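Local coordinates for BF1531-like N-terminal domain-containing protein (Bacteroides fragilis, PDB 3SLR) that binds magnesium through a HAD-type phosphatase domain and may hydrolyse ester bonds, its substrate and precise function being unknown, at residues L229-I233 / F333-N337; K223-L229 / I273-S279; I254-F258 / E358-D362. One frame throughout, in Å; residues are numbered along the deposited sequence.

In the fold
The chain is the N-terminal part of a longer protein, and all three contacts lie in its phosphatase domain, whose parallel four-stranded sheet has strand 224-227 between strands 274-280 and 331-334. Interaction 2 joins the first two of these strands and carries the chain to Asp228, which links two magnesium ions. Interaction 1 lies about 10 Å away, centre to centre, where the loop after strand 224-227 meets the end of strand 331-334 around one ion. The two share Leu229, and backbone bonds of Leu334 with Ile226 and Asp228 tie them together. Interaction 3 packs the start of helix 255-270 on the loop 358-362; the Phe258 side chain touches the backbone of residues 231-233 and lies about 9 Å from a magnesium.

Interaction 1. Residues L229-I233 / F333-N337; sequences LDNTI and FLDDN. With MG (magnesium ion), chain B.
Asp336 reaches across to the loop 229-233 with its carboxylate, and a magnesium ion joins the two sides. OD1 of Asp336 binds the metal at 2.1 Å, and the backbone O of Asp230 binds it at 2.3 Å; three waters and OD2 of Asp228 complete the six ligands. CG of Asp336 sits between its own backbone N and carbonyl carbon (chi1 69°), a turn that swings OD1 toward the ion while CB rests 3.4 Å from Asn231 O. The other oxygen, OD2, accepts a hydrogen bond from a metal-bound water and lies alongside CB of Asn231. Thr232 comes in beside this carboxylate: its OG1 accepts a bent bond from Asp336 N (3.2 Å, 138° at the hydrogen) and is also hydrogen-bonded to Asp228 OD2. Its methyl CG2 turns to the Leu334 carbonyl, 3.7 Å from O. The Asp335 side chain starts away from the loop, yet its OD1 accepts from a second metal-bound water and closes an Asx turn with Asn337 N, while OD2 pairs with Lys313. The Asp228 carboxylate, Asp230 carbonyl and Thr232 fit the DxDx(T/V) pattern of HAD-type phosphatases, with Asp336, just past strand 331-334, as a further ligand.

Interaction 2. Residues K223-L229 / I273-S279; sequences KCLILDL and IIIAVCS. With MG (magnesium ion), chain C; MG (magnesium ion), chain B.
With CG beside its backbone N (chi1 -64°), Leu229 lays its branched end across Val277 at about a right angle, Leu229 CG standing 3.7 Å from Val277 CG1, and brings CD1 near Ser279 OG. Asp228, one residue earlier, is extended away from its backbone N (chi1 172°), and this carries its carboxylate past the end of the strand pair to two magnesium ions, one on each oxygen. OD1 of Asp228 binds the first at 2.4 Å and OD2 the second at 2.2 Å, and one water bridges the metals. Behind this end the two strands run parallel, linked by a ladder of five backbone hydrogen bonds in which Leu225 and Leu227 use both N and O; Leu227 N to Ala276 O measures 2.8 Å. Side chains alternate between two faces. On one, Ile226 sets CG2 against Cys278 CB at 3.6 Å and CG1 against Ala276 CB, next to helix 313-324; on the other, Leu227 CD1 meets Ile275 CG2 at 3.6 Å, and Leu225 lies beside the end of Ile275, under helix 255-270. A largely buried body with mostly apolar side chains thus ends in an acidic tip at the carboxyl end of the sheet. Lys313 bonds to Cys278 O there and only weakly to Asp228 OD1. One magnesium on each carboxylate oxygen, together with the hydrogen bond between Thr232 and OD2, implies that the Asp228 carboxylate is fixed in its rotation.

Interaction 3. Residues I254-F258 / E358-D362; sequences IGKAF and EDPGD
A small apolar surface contact joins the first turn of helix 255-270 to the loop that leads into helix 363-368, near the magnesium site but without touching it. Pro360 carries most of it. Its ring carbons CB and CG lie against the far end of the Phe258 ring, with CB 3.5 Å from CZ and CG 3.6 Å from the same atom, the two side chains meeting at a slant. Phe258 has CG beside its backbone N (chi1 -73°), and this carries the ring out from the side of the helix to the proline. On the same side Ile254 crosses Pro360 at about a right angle: CG1 stands 4.0 Å from Pro360 CB, while its terminal methyl CD1 runs on to Gly361 N, 3.7 Å away, and passes Asp359 OD1. Ala257, between these two residues in the sequence, turns its methyl toward the loop, CB 4.0 Å from the Gly361 CA and close to the Pro360 carbonyl oxygen. The loop has bonds of its own. Asp359 OD1 accepts from Gly361 N, two residues on, at 2.9 Å, and this bond defines an Asx turn; the donor lies 41° out of the carboxylate plane. Asp362 N bonds in turn to Asp359 O. No hydrogen bond spans the two segments. Cohesion across the contact therefore rests on van der Waals packing, mainly between hydrocarbon groups, whereas on the loop side Asp359 OD1 is paired with Gly361 N and Asp359 O with Asp362 N, both within residues 359-362.

Interaction 1. Residues L229-I233 / F333-N337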
ATOM      1  N   LEU A 229       7.679 -23.130   4.333  1.00 14.21           N
ATOM      2  CA  LEU A 229       7.865 -23.801   3.046  1.00 17.99           C
ATOM      3  C   LEU A 229       6.618 -24.577   2.614  1.00 17.67           C
ATOM      4  O   LEU A 229       5.930 -24.186   1.670  1.00 17.04           O
ATOM      5  CB  LEU A 229       9.096 -24.719   3.085  1.00 17.37           C
ATOM      6  CG  LEU A 229      10.463 -24.047   3.282  1.00 17.82           C
ATOM      7  CD1 LEU A 229      11.587 -25.091   3.395  1.00 16.82           C
ATOM      8  CD2 LEU A 229      10.764 -23.039   2.166  1.00 14.86           C
ATOM      9  N   ASP A 230       6.316 -25.671   3.306  1.00 18.85           N
ATOM     10  CA  ASP A 230       5.235 -26.556   2.853  1.00 21.27           C
ATOM     11  C   ASP A 230       3.879 -25.846   2.780  1.00 19.92           C
ATOM     12  O   ASP A 230       3.382 -25.313   3.775  1.00 18.77           O
ATOM     13  CB  ASP A 230       5.128 -27.803   3.738  1.00 21.58           C
ATOM     14  CG  ASP A 230       6.307 -28.754   3.573  1.00 20.61           C
ATOM     15  OD1 ASP A 230       6.837 -28.926   2.442  1.00 18.77           O
ATOM     16  OD2 ASP A 230       6.698 -29.364   4.590  1.00 21.72           O
ATOM     17  N   ASN A 231       3.280 -25.860   1.595  1.00 18.43           N
ATOM     18  CA  ASN A 231       1.983 -25.240   1.368  1.00 17.74           C
ATOM     19  C   ASN A 231       1.991 -23.722   1.537  1.00 17.02           C
ATOM     20  O   ASN A 231       0.942 -23.092   1.602  1.00 17.12           O
ATOM     21  CB  ASN A 231       0.895 -25.905   2.212  1.00 18.81           C
ATOM     22  CG  ASN A 231       0.611 -27.328   1.756  1.00 24.82           C
ATOM     23  OD1 ASN A 231       0.501 -27.600   0.550  1.00 26.26           O
ATOM     24  ND2 ASN A 231       0.510 -28.248   2.709  1.00 29.88           N
ATOM     25  N   THR A 232       3.187 -23.147   1.578  1.00 16.89           N
ATOM     26  CA  THR A 232       3.334 -21.698   1.581  1.00 17.25           C
ATOM     27  C   THR A 232       3.996 -21.244   0.285  1.00 17.60           C
ATOM     28  O   THR A 232       3.391 -20.475  -0.477  1.00 16.02           O
ATOM     29  CB  THR A 232       4.089 -21.191   2.848  1.00 14.60           C
ATOM     30  OG1 THR A 232       3.318 -21.524   4.005  1.00 18.95           O
ATOM     31  CG2 THR A 232       4.255 -19.683   2.815  1.00 14.35           C
ATOM     32  N   ILE A 233       5.197 -21.746  -0.007  1.00 15.39           N
ATOM     33  CA  ILE A 233       5.834 -21.438  -1.297  1.00 17.88           C
ATOM     34  C   ILE A 233       5.768 -22.569  -2.339  1.00 17.30           C
ATOM     35  O   ILE A 233       6.151 -22.380  -3.485  1.00 17.59           O
ATOM     36  CB  ILE A 233       7.282 -20.916  -1.152  1.00 17.51           C
ATOM     37  CG1 ILE A 233       8.239 -22.035  -0.707  1.00 15.91           C
ATOM     38  CG2 ILE A 233       7.315 -19.721  -0.199  1.00 17.21           C
ATOM     39  CD1 ILE A 233       9.704 -21.709  -0.947  1.00 18.65           C
ATOM     40  N   PHE A 333       5.952 -12.397   8.569  1.00 13.69           N
ATOM     41  CA  PHE A 333       6.018 -13.856   8.579  1.00 15.26           C
ATOM     42  C   PHE A 333       4.797 -14.461   7.895  1.00 14.72           C
ATOM     43  O   PHE A 333       3.662 -14.182   8.291  1.00 14.53           O
ATOM     44  CB  PHE A 333       6.122 -14.345  10.033  1.00 16.65           C
ATOM     45  CG  PHE A 333       5.992 -15.846  10.199  1.00 16.27           C
ATOM     46  CD1 PHE A 333       6.871 -16.712   9.569  1.00 18.10           C
ATOM     47  CD2 PHE A 333       5.010 -16.376  11.032  1.00 16.46           C
ATOM     48  CE1 PHE A 333       6.763 -18.087   9.744  1.00 17.53           C
ATOM     49  CE2 PHE A 333       4.897 -17.748  11.211  1.00 17.69           C
ATOM     50  CZ  PHE A 333       5.767 -18.600  10.569  1.00 17.59           C
ATOM     51  N   LEU A 334       5.044 -15.279   6.870  1.00 14.25           N
ATOM     52  CA  LEU A 334       3.985 -15.957   6.113  1.00 17.12           C
ATOM     53  C   LEU A 334       3.990 -17.467   6.340  1.00 14.84           C
ATOM     54  O   LEU A 334       4.984 -18.142   6.068  1.00 16.29           O
ATOM     55  CB  LEU A 334       4.130 -15.670   4.620  1.00 16.14           C
ATOM     56  CG  LEU A 334       4.018 -14.196   4.211  1.00 15.06           C
ATOM     57  CD1 LEU A 334       4.238 -14.068   2.700  1.00 17.85           C
ATOM     58  CD2 LEU A 334       2.671 -13.633   4.600  1.00 16.34           C
ATOM     59  N   ASP A 335       2.862 -17.988   6.820  1.00 16.71           N
ATOM     60  CA  ASP A 335       2.722 -19.408   7.130  1.00 15.59           C
ATOM     61  C   ASP A 335       1.263 -19.821   6.914  1.00 16.08           C
ATOM     62  O   ASP A 335       0.346 -19.135   7.351  1.00 17.94           O
ATOM     63  CB  ASP A 335       3.167 -19.662   8.586  1.00 15.33           C
ATOM     64  CG  ASP A 335       3.406 -21.132   8.883  1.00 21.10           C
ATOM     65  OD1 ASP A 335       2.575 -21.972   8.463  1.00 21.71           O
ATOM     66  OD2 ASP A 335       4.424 -21.448   9.548  1.00 19.53           O
ATOM     67  N   ASP A 336       1.049 -20.925   6.204  1.00 17.23           N
ATOM     68  CA  ASP A 336      -0.297 -21.385   5.860  1.00 19.73           C
ATOM     69  C   ASP A 336      -1.012 -22.012   7.058  1.00 20.09           C
ATOM     70  O   ASP A 336      -2.218 -22.217   7.024  1.00 20.04           O
ATOM     71  CB  ASP A 336      -0.215 -22.437   4.741  1.00 17.59           C
ATOM     72  CG  ASP A 336       0.412 -23.715   5.224  1.00 22.23           C
ATOM     73  OD1 ASP A 336       1.610 -23.656   5.536  1.00 20.48           O
ATOM     74  OD2 ASP A 336      -0.277 -24.757   5.346  1.00 23.42           O
ATOM     75  N   ASN A 337      -0.264 -22.332   8.106  1.00 19.02           N
ATOM     76  CA  ASN A 337      -0.827 -22.993   9.286  1.00 22.44           C
ATOM     77  C   ASN A 337      -1.277 -21.979  10.347  1.00 20.00           C
ATOM     78  O   ASN A 337      -0.449 -21.255  10.888  1.00 20.29           O
ATOM     79  CB  ASN A 337       0.233 -23.917   9.893  1.00 19.91           C
ATOM     80  CG  ASN A 337      -0.327 -24.829  10.965  1.00 25.44           C
ATOM     81  OD1 ASN A 337      -1.132 -24.414  11.797  1.00 30.27           O
ATOM     82  ND2 ASN A 337       0.103 -26.092  10.949  1.00 29.12           N
TER
HETATM   83 MG    MG B 388       3.138 -24.994   6.044  1.00 25.95          MG
HETATM   84  O   HOH W   1       3.140 -24.445   8.356  1.00 26.31           O
HETATM   85  O   HOH W   2       1.274 -26.579   6.317  1.00 27.51           O
HETATM   86  O   HOH W   3       4.205 -26.668   6.986  1.00 26.19           O

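Interaction 2. Residues K223-L229 / I273-S279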
ATOM      1  N   LYS A 223      11.517  -4.772   6.354  1.00 15.65           N
ATOM      2  CA  LYS A 223      12.833  -5.001   5.780  1.00 16.62           C
ATOM      3  C   LYS A 223      13.074  -6.474   5.481  1.00 17.42           C
ATOM      4  O   LYS A 223      14.055  -6.823   4.825  1.00 16.84           O
ATOM      5  CB  LYS A 223      13.915  -4.510   6.748  1.00 19.16           C
ATOM      6  CG  LYS A 223      13.978  -2.997   6.883  1.00 19.18           C
ATOM      7  CD  LYS A 223      15.030  -2.599   7.910  1.00 25.27           C
ATOM      8  CE  LYS A 223      14.372  -1.963   9.108  1.00 32.65           C
ATOM      9  NZ  LYS A 223      13.448  -0.869   8.722  1.00 32.26           N
ATOM     10  N   CYS A 224      12.183  -7.332   5.968  1.00 15.57           N
ATOM     11  CA  CYS A 224      12.419  -8.771   5.925  1.00 15.53           C
ATOM     12  C   CYS A 224      11.124  -9.566   5.831  1.00 17.00           C
ATOM     13  O   CYS A 224      10.149  -9.265   6.521  1.00 17.54           O
ATOM     14  CB  CYS A 224      13.206  -9.200   7.171  1.00 18.48           C
ATOM     15  SG  CYS A 224      13.373 -10.986   7.429  1.00 21.59           S
ATOM     16  N   LEU A 225      11.131 -10.575   4.961  1.00 17.83           N
ATOM     17  CA  LEU A 225      10.021 -11.509   4.809  1.00 14.39           C
ATOM     18  C   LEU A 225      10.491 -12.917   5.203  1.00 15.80           C
ATOM     19  O   LEU A 225      11.475 -13.416   4.664  1.00 15.61           O
ATOM     20  CB  LEU A 225       9.522 -11.506   3.355  1.00 16.96           C
ATOM     21  CG  LEU A 225       8.427 -12.523   3.012  1.00 16.40           C
ATOM     22  CD1 LEU A 225       7.166 -12.235   3.814  1.00 16.25           C
ATOM     23  CD2 LEU A 225       8.100 -12.553   1.512  1.00 16.10           C
ATOM     24  N   ILE A 226       9.793 -13.533   6.160  1.00 15.80           N
ATOM     25  CA  ILE A 226      10.107 -14.884   6.625  1.00 14.04           C
ATOM     26  C   ILE A 226       9.048 -15.835   6.105  1.00 16.63           C
ATOM     27  O   ILE A 226       7.854 -15.606   6.299  1.00 16.39           O
ATOM     28  CB  ILE A 226      10.115 -14.963   8.166  1.00 16.01           C
ATOM     29  CG1 ILE A 226      11.102 -13.956   8.732  1.00 19.03           C
ATOM     30  CG2 ILE A 226      10.447 -16.396   8.639  1.00 14.57           C
ATOM     31  CD1 ILE A 226      10.918 -13.715  10.231  1.00 20.20           C
ATOM     32  N   LEU A 227       9.491 -16.902   5.447  1.00 15.43           N
ATOM     33  CA  LEU A 227       8.584 -17.819   4.765  1.00 16.76           C
ATOM     34  C   LEU A 227       8.575 -19.216   5.368  1.00 13.67           C
ATOM     35  O   LEU A 227       9.618 -19.811   5.590  1.00 15.62           O
ATOM     36  CB  LEU A 227       8.993 -17.950   3.296  1.00 16.19           C
ATOM     37  CG  LEU A 227       8.965 -16.655   2.484  1.00 20.14           C
ATOM     38  CD1 LEU A 227       9.771 -16.810   1.195  1.00 21.37           C
ATOM     39  CD2 LEU A 227       7.527 -16.228   2.199  1.00 20.35           C
ATOM     40  N   ASP A 228       7.385 -19.748   5.599  1.00 16.05           N
ATOM     41  CA  ASP A 228       7.240 -21.180   5.773  1.00 16.95           C
ATOM     42  C   ASP A 228       7.436 -21.825   4.387  1.00 17.20           C
ATOM     43  O   ASP A 228       7.396 -21.134   3.375  1.00 16.15           O
ATOM     44  CB  ASP A 228       5.856 -21.480   6.346  1.00 18.39           C
ATOM     45  CG  ASP A 228       5.547 -22.955   6.374  1.00 19.72           C
ATOM     46  OD1 ASP A 228       6.247 -23.690   7.105  1.00 19.56           O
ATOM     47  OD2 ASP A 228       4.607 -23.370   5.669  1.00 20.65           O
ATOM     48  N   LEU A 229       7.679 -23.130   4.333  1.00 14.21           N
ATOM     49  CA  LEU A 229       7.865 -23.801   3.046  1.00 17.99           C
ATOM     50  C   LEU A 229       6.618 -24.577   2.614  1.00 17.67           C
ATOM     51  O   LEU A 229       5.930 -24.186   1.670  1.00 17.04           O
ATOM     52  CB  LEU A 229       9.096 -24.719   3.085  1.00 17.37           C
ATOM     53  CG  LEU A 229      10.463 -24.047   3.282  1.00 17.82           C
ATOM     54  CD1 LEU A 229      11.587 -25.091   3.395  1.00 16.82           C
ATOM     55  CD2 LEU A 229      10.764 -23.039   2.166  1.00 14.86           C
ATOM     56  N   ILE A 273      14.711  -6.541  -0.015  1.00 17.06           N
ATOM     57  CA  ILE A 273      14.053  -7.178   1.120  1.00 16.48           C
ATOM     58  C   ILE A 273      14.802  -8.462   1.470  1.00 15.34           C
ATOM     59  O   ILE A 273      15.101  -9.279   0.593  1.00 16.09           O
ATOM     60  CB  ILE A 273      12.568  -7.472   0.840  1.00 16.58           C
ATOM     61  CG1 ILE A 273      11.808  -6.165   0.566  1.00 14.76           C
ATOM     62  CG2 ILE A 273      11.939  -8.258   2.006  1.00 16.08           C
ATOM     63  CD1 ILE A 273      11.916  -5.096   1.700  1.00 14.96           C
ATOM     64  N   ILE A 274      15.147  -8.631   2.744  1.00 15.80           N
ATOM     65  CA  ILE A 274      15.846  -9.841   3.172  1.00 16.19           C
ATOM     66  C   ILE A 274      14.858 -10.987   3.267  1.00 15.94           C
ATOM     67  O   ILE A 274      13.822 -10.846   3.911  1.00 17.03           O
ATOM     68  CB  ILE A 274      16.499  -9.639   4.558  1.00 17.78           C
ATOM     69  CG1 ILE A 274      17.416  -8.419   4.525  1.00 18.29           C
ATOM     70  CG2 ILE A 274      17.268 -10.887   4.977  1.00 20.62           C
ATOM     71  CD1 ILE A 274      17.939  -8.014   5.910  1.00 21.44           C
ATOM     72  N   ILE A 275      15.152 -12.103   2.602  1.00 16.15           N
ATOM     73  CA  ILE A 275      14.288 -13.277   2.698  1.00 15.64           C
ATOM     74  C   ILE A 275      14.867 -14.328   3.635  1.00 16.27           C
ATOM     75  O   ILE A 275      16.045 -14.671   3.548  1.00 17.20           O
ATOM     76  CB  ILE A 275      14.050 -13.937   1.326  1.00 18.51           C
ATOM     77  CG1 ILE A 275      13.769 -12.877   0.258  1.00 17.31           C
ATOM     78  CG2 ILE A 275      12.900 -14.945   1.424  1.00 16.23           C
ATOM     79  CD1 ILE A 275      12.498 -12.070   0.490  1.00 16.05           C
ATOM     80  N   ALA A 276      14.029 -14.851   4.526  1.00 14.88           N
ATOM     81  CA  ALA A 276      14.455 -15.907   5.426  1.00 16.99           C
ATOM     82  C   ALA A 276      13.451 -17.050   5.368  1.00 18.59           C
ATOM     83  O   ALA A 276      12.286 -16.832   5.042  1.00 17.53           O
ATOM     84  CB  ALA A 276      14.561 -15.370   6.855  1.00 14.98           C
ATOM     85  N   VAL A 277      13.901 -18.260   5.688  1.00 15.79           N
ATOM     86  CA  VAL A 277      13.000 -19.401   5.781  1.00 16.32           C
ATOM     87  C   VAL A 277      12.885 -19.846   7.237  1.00 15.12           C
ATOM     88  O   VAL A 277      13.871 -19.832   7.980  1.00 17.17           O
ATOM     89  CB  VAL A 277      13.474 -20.579   4.865  1.00 15.83           C
ATOM     90  CG1 VAL A 277      12.770 -21.881   5.240  1.00 18.29           C
ATOM     91  CG2 VAL A 277      13.231 -20.243   3.392  1.00 18.08           C
ATOM     92  N   CYS A 278      11.674 -20.212   7.646  1.00 16.52           N
ATOM     93  CA  CYS A 278      11.431 -20.754   8.977  1.00 16.25           C
ATOM     94  C   CYS A 278      10.428 -21.891   8.859  1.00 17.07           C
ATOM     95  O   CYS A 278       9.233 -21.667   8.675  1.00 16.42           O
ATOM     96  CB  CYS A 278      10.904 -19.672   9.936  1.00 17.86           C
ATOM     97  SG  CYS A 278      10.778 -20.246  11.677  1.00 21.05           S
ATOM     98  N   SER A 279      10.932 -23.119   8.940  1.00 17.70           N
ATOM     99  CA  SER A 279      10.158 -24.290   8.562  1.00 18.35           C
ATOM    100  C   SER A 279      10.348 -25.446   9.550  1.00 19.81           C
ATOM    101  O   SER A 279      11.443 -25.653  10.072  1.00 20.13           O
ATOM    102  CB  SER A 279      10.565 -24.719   7.146  1.00 20.83           C
ATOM    103  OG  SER A 279       9.954 -25.939   6.744  1.00 19.20           O
TER
HETATM  104 MG    MG C 389       6.375 -26.117   7.077  1.00 14.08          MG
HETATM  105 MG    MG B 388       3.138 -24.994   6.044  1.00 25.95          MG
HETATM  106  O   HOH W   2       1.274 -26.579   6.317  1.00 27.51           O
HETATM  107  O   HOH W   3       4.205 -26.668   6.986  1.00 26.19           O
HETATM  108  O   HOH W   1       3.140 -24.445   8.356  1.00 26.31           O
HETATM  109  O   HOH W   4       6.356 -28.393   7.258  1.00 30.75           O
HETATM  110  O   HOH W   5       6.508 -25.512   9.185  1.00 23.17           O

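Interaction 3. Residues I254-F258 / E358-D362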
ATOM      1  N   ILE A 254      -2.866 -25.838  -9.033  1.00 19.59           N
ATOM      2  CA  ILE A 254      -2.374 -24.949  -7.979  1.00 20.39           C
ATOM      3  C   ILE A 254      -0.866 -24.641  -8.010  1.00 21.32           C
ATOM      4  O   ILE A 254      -0.436 -23.605  -7.503  1.00 17.45           O
ATOM      5  CB  ILE A 254      -2.791 -25.459  -6.587  1.00 22.88           C
ATOM      6  CG1 ILE A 254      -2.828 -24.304  -5.589  1.00 22.19           C
ATOM      7  CG2 ILE A 254      -1.875 -26.579  -6.120  1.00 23.72           C
ATOM      8  CD1 ILE A 254      -3.858 -23.234  -5.926  1.00 25.11           C
ATOM      9  N   GLY A 255      -0.070 -25.521  -8.610  1.00 17.83           N
ATOM     10  CA  GLY A 255       1.360 -25.298  -8.743  1.00 17.86           C
ATOM     11  C   GLY A 255       1.690 -23.980  -9.413  1.00 18.46           C
ATOM     12  O   GLY A 255       2.692 -23.320  -9.100  1.00 16.13           O
ATOM     13  N   LYS A 256       0.841 -23.584 -10.352  1.00 17.29           N
ATOM     14  CA  LYS A 256       1.027 -22.308 -11.032  1.00 18.41           C
ATOM     15  C   LYS A 256       0.872 -21.121 -10.073  1.00 15.81           C
ATOM     16  O   LYS A 256       1.571 -20.108 -10.202  1.00 18.13           O
ATOM     17  CB  LYS A 256       0.066 -22.182 -12.220  1.00 17.14           C
ATOM     18  CG  LYS A 256       0.180 -20.847 -12.925  1.00 21.57           C
ATOM     19  CD  LYS A 256      -0.707 -20.758 -14.149  1.00 29.22           C
ATOM     20  CE  LYS A 256      -2.178 -20.845 -13.795  1.00 24.32           C
ATOM     21  NZ  LYS A 256      -3.007 -20.970 -15.022  1.00 27.51           N
ATOM     22  N   ALA A 257      -0.046 -21.229  -9.119  1.00 15.60           N
ATOM     23  CA  ALA A 257      -0.210 -20.171  -8.119  1.00 15.25           C
ATOM     24  C   ALA A 257       1.040 -20.020  -7.255  1.00 17.51           C
ATOM     25  O   ALA A 257       1.416 -18.898  -6.882  1.00 16.02           O
ATOM     26  CB  ALA A 257      -1.442 -20.417  -7.241  1.00 16.89           C
ATOM     27  N   PHE A 258       1.675 -21.143  -6.926  1.00 15.47           N
ATOM     28  CA  PHE A 258       2.886 -21.092  -6.117  1.00 14.78           C
ATOM     29  C   PHE A 258       4.031 -20.474  -6.915  1.00 14.83           C
ATOM     30  O   PHE A 258       4.841 -19.730  -6.368  1.00 15.81           O
ATOM     31  CB  PHE A 258       3.253 -22.479  -5.559  1.00 14.83           C
ATOM     32  CG  PHE A 258       2.342 -22.942  -4.446  1.00 16.38           C
ATOM     33  CD1 PHE A 258       2.445 -22.390  -3.168  1.00 15.69           C
ATOM     34  CD2 PHE A 258       1.408 -23.938  -4.664  1.00 15.48           C
ATOM     35  CE1 PHE A 258       1.602 -22.810  -2.147  1.00 16.27           C
ATOM     36  CE2 PHE A 258       0.563 -24.359  -3.650  1.00 14.59           C
ATOM     37  CZ  PHE A 258       0.666 -23.795  -2.387  1.00 15.66           C
ATOM     38  N   GLU A 358      -7.193 -19.657   3.079  1.00 23.15           N
ATOM     39  CA  GLU A 358      -6.890 -21.078   2.982  1.00 28.03           C
ATOM     40  C   GLU A 358      -6.441 -21.519   1.583  1.00 24.77           C
ATOM     41  O   GLU A 358      -5.588 -22.405   1.438  1.00 24.32           O
ATOM     42  CB  GLU A 358      -8.073 -21.907   3.483  1.00 30.52           C
ATOM     43  CG  GLU A 358      -7.657 -22.998   4.457  1.00 41.23           C
ATOM     44  CD  GLU A 358      -8.695 -23.256   5.535  1.00 42.31           C
ATOM     45  OE1 GLU A 358      -9.552 -22.373   5.773  1.00 42.03           O
ATOM     46  OE2 GLU A 358      -8.648 -24.349   6.142  1.00 45.37           O
ATOM     47  N   ASP A 359      -6.994 -20.898   0.549  1.00 21.56           N
ATOM     48  CA  ASP A 359      -6.661 -21.282  -0.816  1.00 20.79           C
ATOM     49  C   ASP A 359      -5.424 -20.532  -1.317  1.00 21.08           C
ATOM     50  O   ASP A 359      -5.424 -19.302  -1.376  1.00 18.63           O
ATOM     51  CB  ASP A 359      -7.858 -20.986  -1.722  1.00 23.79           C
ATOM     52  CG  ASP A 359      -7.728 -21.608  -3.096  1.00 26.52           C
ATOM     53  OD1 ASP A 359      -6.591 -21.825  -3.570  1.00 26.41           O
ATOM     54  OD2 ASP A 359      -8.787 -21.865  -3.714  1.00 33.56           O
ATOM     55  N   PRO A 360      -4.359 -21.267  -1.664  1.00 20.05           N
ATOM     56  CA  PRO A 360      -3.130 -20.623  -2.145  1.00 19.53           C
ATOM     57  C   PRO A 360      -3.346 -19.749  -3.380  1.00 20.07           C
ATOM     58  O   PRO A 360      -2.571 -18.819  -3.619  1.00 18.56           O
ATOM     59  CB  PRO A 360      -2.221 -21.815  -2.473  1.00 21.74           C
ATOM     60  CG  PRO A 360      -2.705 -22.897  -1.574  1.00 21.61           C
ATOM     61  CD  PRO A 360      -4.196 -22.731  -1.548  1.00 19.33           C
ATOM     62  N   GLY A 361      -4.383 -20.048  -4.159  1.00 19.59           N
ATOM     63  CA  GLY A 361      -4.706 -19.252  -5.330  1.00 18.89           C
ATOM     64  C   GLY A 361      -5.143 -17.846  -4.963  1.00 19.93           C
ATOM     65  O   GLY A 361      -5.231 -16.970  -5.822  1.00 21.27           O
ATOM     66  N   ASP A 362      -5.405 -17.633  -3.679  1.00 16.99           N
ATOM     67  CA  ASP A 362      -5.877 -16.344  -3.184  1.00 16.65           C
ATOM     68  C   ASP A 362      -4.829 -15.606  -2.350  1.00 15.30           C
ATOM     69  O   ASP A 362      -5.087 -14.496  -1.899  1.00 16.94           O
ATOM     70  CB  ASP A 362      -7.135 -16.538  -2.322  1.00 15.83           C
ATOM     71  CG  ASP A 362      -8.344 -16.969  -3.134  1.00 26.55           C
ATOM     72  OD1 ASP A 362      -8.363 -16.711  -4.357  1.00 23.42           O
ATOM     73  OD2 ASP A 362      -9.281 -17.555  -2.547  1.00 26.85           O
TER